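Side-chain contact in clavulanic acid biosynthesis oligopeptide binding protein 2 (Streptomyces clavuligerus, PDB 2WOL), which probably binds oligopeptides or related ligands as an extracellular solute-binding protein of the clavulanic acid biosynthesis pathway: residues R162-P167 with I172-T177. Numbering follows the deposited sequence.
Sequences RSVLTP and IVFRLT
L165 lays its CD1 methyl over one face of the R175 guanidinium, 3.1 Å above the plane and off-centre, with R175 NH2 3.4 Å from that methyl. The two side chains belong to neighbouring strands of a beta hairpin, 164-166 and 171-175; R175, in register with S163, runs extended from CG to NE and meets L165 diagonally. On the same face of the sheet L165 stands directly across from V173 as an antiparallel hydrogen-bonded pair, with L165 CB 4.1 Å from V173 CB. P167 CD brushes V173 CG2 more loosely.

The other face carries V164 and F174, a non-hydrogen-bonded pair whose side chains run alongside each other. Both valine methyls lie against the phenylalanine ring, V164 CG2 coming obliquely to 3.9 Å from F174 CD2. V164 CG1, set anti to the backbone N (chi1 -172°), also reaches I172 CD1 at 3.8 Å. I172 and F174 continue this apolar layer onto helix 117-127 and F183 respectively.

Three backbone bonds of 2.8 Å join the two segments: L165 N to V173 O, V173 N to L165 O, and, just before strand 164-166, R175 N to S163 O, the last nearly straight at 175°. V164 CA and I172 CA add C-H...O contacts to V173 O and L165 O. Strand 164-166 is one edge strand of a four-stranded antiparallel sheet, with 171-175 lying between it and strand 98-102. Polar ends are held from outside the hairpin, S163 OG by L144 O and T166 OG1 by D118.

The chemistry thus differs between the two faces: a buried hydrocarbon layer joins the hairpin to the interior, while on the more exposed face a leucine methyl packs on a flat cation, a contact that needs no opposite charge.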
ATOM      1  N   ARG A 162     -19.710 -19.638   7.884  1.00 14.49           N
ATOM      2  CA  ARG A 162     -19.658 -21.079   7.633  1.00 14.52           C
ATOM      3  C   ARG A 162     -18.393 -21.540   6.929  1.00 14.11           C
ATOM      4  O   ARG A 162     -18.069 -22.732   6.921  1.00 14.22           O
ATOM      5  CB  ARG A 162     -20.891 -21.529   6.864  1.00 14.89           C
ATOM      6  CG  ARG A 162     -22.127 -21.500   7.715  1.00 15.94           C
ATOM      7  CD  ARG A 162     -23.079 -22.557   7.287  1.00 17.88           C
ATOM      8  NE  ARG A 162     -24.244 -22.583   8.157  1.00 17.44           N
ATOM      9  CZ  ARG A 162     -25.410 -23.102   7.802  1.00 17.44           C
ATOM     10  NH1 ARG A 162     -25.554 -23.629   6.594  1.00 17.39           N
ATOM     11  NH2 ARG A 162     -26.425 -23.086   8.652  1.00 17.47           N
ATOM     12  N   SER A 163     -17.681 -20.581   6.350  1.00 13.42           N
ATOM     13  CA  SER A 163     -16.426 -20.839   5.665  1.00 12.86           C
ATOM     14  C   SER A 163     -15.236 -20.757   6.615  1.00 12.73           C
ATOM     15  O   SER A 163     -14.098 -20.964   6.200  1.00 12.95           O
ATOM     16  CB  SER A 163     -16.252 -19.826   4.539  1.00 12.81           C
ATOM     17  OG  SER A 163     -16.439 -18.512   5.033  1.00 12.79           O
ATOM     18  N   VAL A 164     -15.489 -20.437   7.883  1.00 12.17           N
ATOM     19  CA  VAL A 164     -14.412 -20.360   8.869  1.00 12.07           C
ATOM     20  C   VAL A 164     -14.694 -21.315  10.027  1.00 12.53           C
ATOM     21  O   VAL A 164     -15.667 -21.141  10.765  1.00 12.61           O
ATOM     22  CB  VAL A 164     -14.174 -18.924   9.415  1.00 12.10           C
ATOM     23  CG1 VAL A 164     -12.923 -18.905  10.276  1.00 12.03           C
ATOM     24  CG2 VAL A 164     -14.027 -17.911   8.289  1.00 11.06           C
ATOM     25  N   LEU A 165     -13.843 -22.327  10.170  1.00 12.50           N
ATOM     26  CA  LEU A 165     -14.003 -23.315  11.233  1.00 13.32           C
ATOM     27  C   LEU A 165     -12.995 -23.114  12.353  1.00 13.32           C
ATOM     28  O   LEU A 165     -11.854 -22.719  12.114  1.00 12.84           O
ATOM     29  CB  LEU A 165     -13.864 -24.731  10.679  1.00 13.57           C
ATOM     30  CG  LEU A 165     -14.694 -25.150   9.467  1.00 15.16           C
ATOM     31  CD1 LEU A 165     -14.311 -26.562   9.079  1.00 16.88           C
ATOM     32  CD2 LEU A 165     -16.187 -25.054   9.746  1.00 16.46           C
ATOM     33  N   THR A 166     -13.429 -23.389  13.580  1.00 13.66           N
ATOM     34  CA  THR A 166     -12.548 -23.372  14.741  1.00 14.12           C
ATOM     35  C   THR A 166     -12.706 -24.680  15.528  1.00 14.83           C
ATOM     36  O   THR A 166     -13.350 -24.693  16.583  1.00 14.86           O
ATOM     37  CB  THR A 166     -12.810 -22.148  15.653  1.00 14.03           C
ATOM     38  OG1 THR A 166     -14.203 -22.088  15.996  1.00 13.79           O
ATOM     39  CG2 THR A 166     -12.416 -20.851  14.945  1.00 13.61           C
ATOM     40  N   PRO A 167     -12.118 -25.787  15.016  1.00 15.42           N
ATOM     41  CA  PRO A 167     -12.298 -27.102  15.656  1.00 15.77           C
ATOM     42  C   PRO A 167     -11.852 -27.153  17.122  1.00 16.13           C
ATOM     43  O   PRO A 167     -12.396 -27.938  17.895  1.00 16.46           O
ATOM     44  CB  PRO A 167     -11.461 -28.051  14.788  1.00 16.04           C
ATOM     45  CG  PRO A 167     -10.558 -27.179  13.991  1.00 15.71           C
ATOM     46  CD  PRO A 167     -11.264 -25.872  13.817  1.00 15.47           C
ATOM     47  N   ILE A 172      -7.667 -22.791  13.440  1.00 12.40           N
ATOM     48  CA  ILE A 172      -8.599 -22.091  12.568  1.00 11.99           C
ATOM     49  C   ILE A 172      -8.428 -22.550  11.122  1.00 11.76           C
ATOM     50  O   ILE A 172      -7.299 -22.700  10.634  1.00 11.99           O
ATOM     51  CB  ILE A 172      -8.498 -20.539  12.728  1.00 11.75           C
ATOM     52  CG1 ILE A 172      -9.676 -19.840  12.030  1.00 11.80           C
ATOM     53  CG2 ILE A 172      -7.129 -20.003  12.265  1.00 11.60           C
ATOM     54  CD1 ILE A 172      -9.919 -18.418  12.509  1.00 12.07           C
ATOM     55  N   VAL A 173      -9.555 -22.806  10.459  1.00 11.70           N
ATOM     56  CA  VAL A 173      -9.567 -23.296   9.081  1.00 11.75           C
ATOM     57  C   VAL A 173     -10.399 -22.366   8.202  1.00 11.76           C
ATOM     58  O   VAL A 173     -11.570 -22.114   8.493  1.00 11.99           O
ATOM     59  CB  VAL A 173     -10.144 -24.737   8.988  1.00 11.80           C
ATOM     60  CG1 VAL A 173     -10.133 -25.233   7.547  1.00 12.39           C
ATOM     61  CG2 VAL A 173      -9.361 -25.695   9.884  1.00 12.42           C
ATOM     62  N   PHE A 174      -9.787 -21.858   7.133  1.00 11.77           N
ATOM     63  CA  PHE A 174     -10.480 -20.998   6.174  1.00 11.56           C
ATOM     64  C   PHE A 174     -10.785 -21.775   4.893  1.00 12.03           C
ATOM     65  O   PHE A 174      -9.873 -22.222   4.196  1.00 12.30           O
ATOM     66  CB  PHE A 174      -9.633 -19.769   5.842  1.00 10.90           C
ATOM     67  CG  PHE A 174      -9.368 -18.872   7.018  1.00 10.34           C
ATOM     68  CD1 PHE A 174      -8.215 -19.026   7.789  1.00  9.27           C
ATOM     69  CD2 PHE A 174     -10.257 -17.852   7.346  1.00  9.74           C
ATOM     70  CE1 PHE A 174      -7.963 -18.195   8.874  1.00  9.07           C
ATOM     71  CE2 PHE A 174     -10.009 -17.012   8.435  1.00  9.61           C
ATOM     72  CZ  PHE A 174      -8.859 -17.183   9.196  1.00  9.79           C
ATOM     73  N   ARG A 175     -12.071 -21.933   4.591  1.00 12.65           N
ATOM     74  CA  ARG A 175     -12.505 -22.618   3.377  1.00 13.30           C
ATOM     75  C   ARG A 175     -12.919 -21.578   2.345  1.00 13.17           C
ATOM     76  O   ARG A 175     -14.029 -21.046   2.394  1.00 12.97           O
ATOM     77  CB  ARG A 175     -13.671 -23.564   3.672  1.00 13.72           C
ATOM     78  CG  ARG A 175     -13.348 -24.718   4.611  1.00 16.37           C
ATOM     79  CD  ARG A 175     -14.614 -25.516   4.870  1.00 20.24           C
ATOM     80  NE  ARG A 175     -14.378 -26.768   5.587  1.00 24.17           N
ATOM     81  CZ  ARG A 175     -15.341 -27.626   5.927  1.00 25.50           C
ATOM     82  NH1 ARG A 175     -16.608 -27.367   5.625  1.00 26.22           N
ATOM     83  NH2 ARG A 175     -15.039 -28.742   6.577  1.00 26.65           N
ATOM     84  N   LEU A 176     -12.014 -21.293   1.415  1.00 13.16           N
ATOM     85  CA  LEU A 176     -12.203 -20.200   0.465  1.00 13.41           C
ATOM     86  C   LEU A 176     -13.129 -20.575  -0.681  1.00 13.54           C
ATOM     87  O   LEU A 176     -13.276 -21.751  -1.011  1.00 13.49           O
ATOM     88  CB  LEU A 176     -10.852 -19.698  -0.069  1.00 13.25           C
ATOM     89  CG  LEU A 176      -9.728 -19.420   0.939  1.00 13.26           C
ATOM     90  CD1 LEU A 176      -8.485 -18.893   0.233  1.00 13.66           C
ATOM     91  CD2 LEU A 176     -10.160 -18.471   2.043  1.00 14.05           C
ATOM     92  N   THR A 177     -13.751 -19.564  -1.281  1.00 13.75           N
ATOM     93  CA  THR A 177     -14.674 -19.755  -2.398  1.00 14.06           C
ATOM     94  C   THR A 177     -13.939 -20.040  -3.707  1.00 14.39           C
ATOM     95  O   THR A 177     -14.551 -20.455  -4.694  1.00 14.84           O
ATOM     96  CB  THR A 177     -15.575 -18.519  -2.595  1.00 14.14           C
ATOM     97  OG1 THR A 177     -14.758 -17.354  -2.769  1.00 14.16           O
ATOM     98  CG2 THR A 177     -16.489 -18.316  -1.392  1.00 13.89           C
TER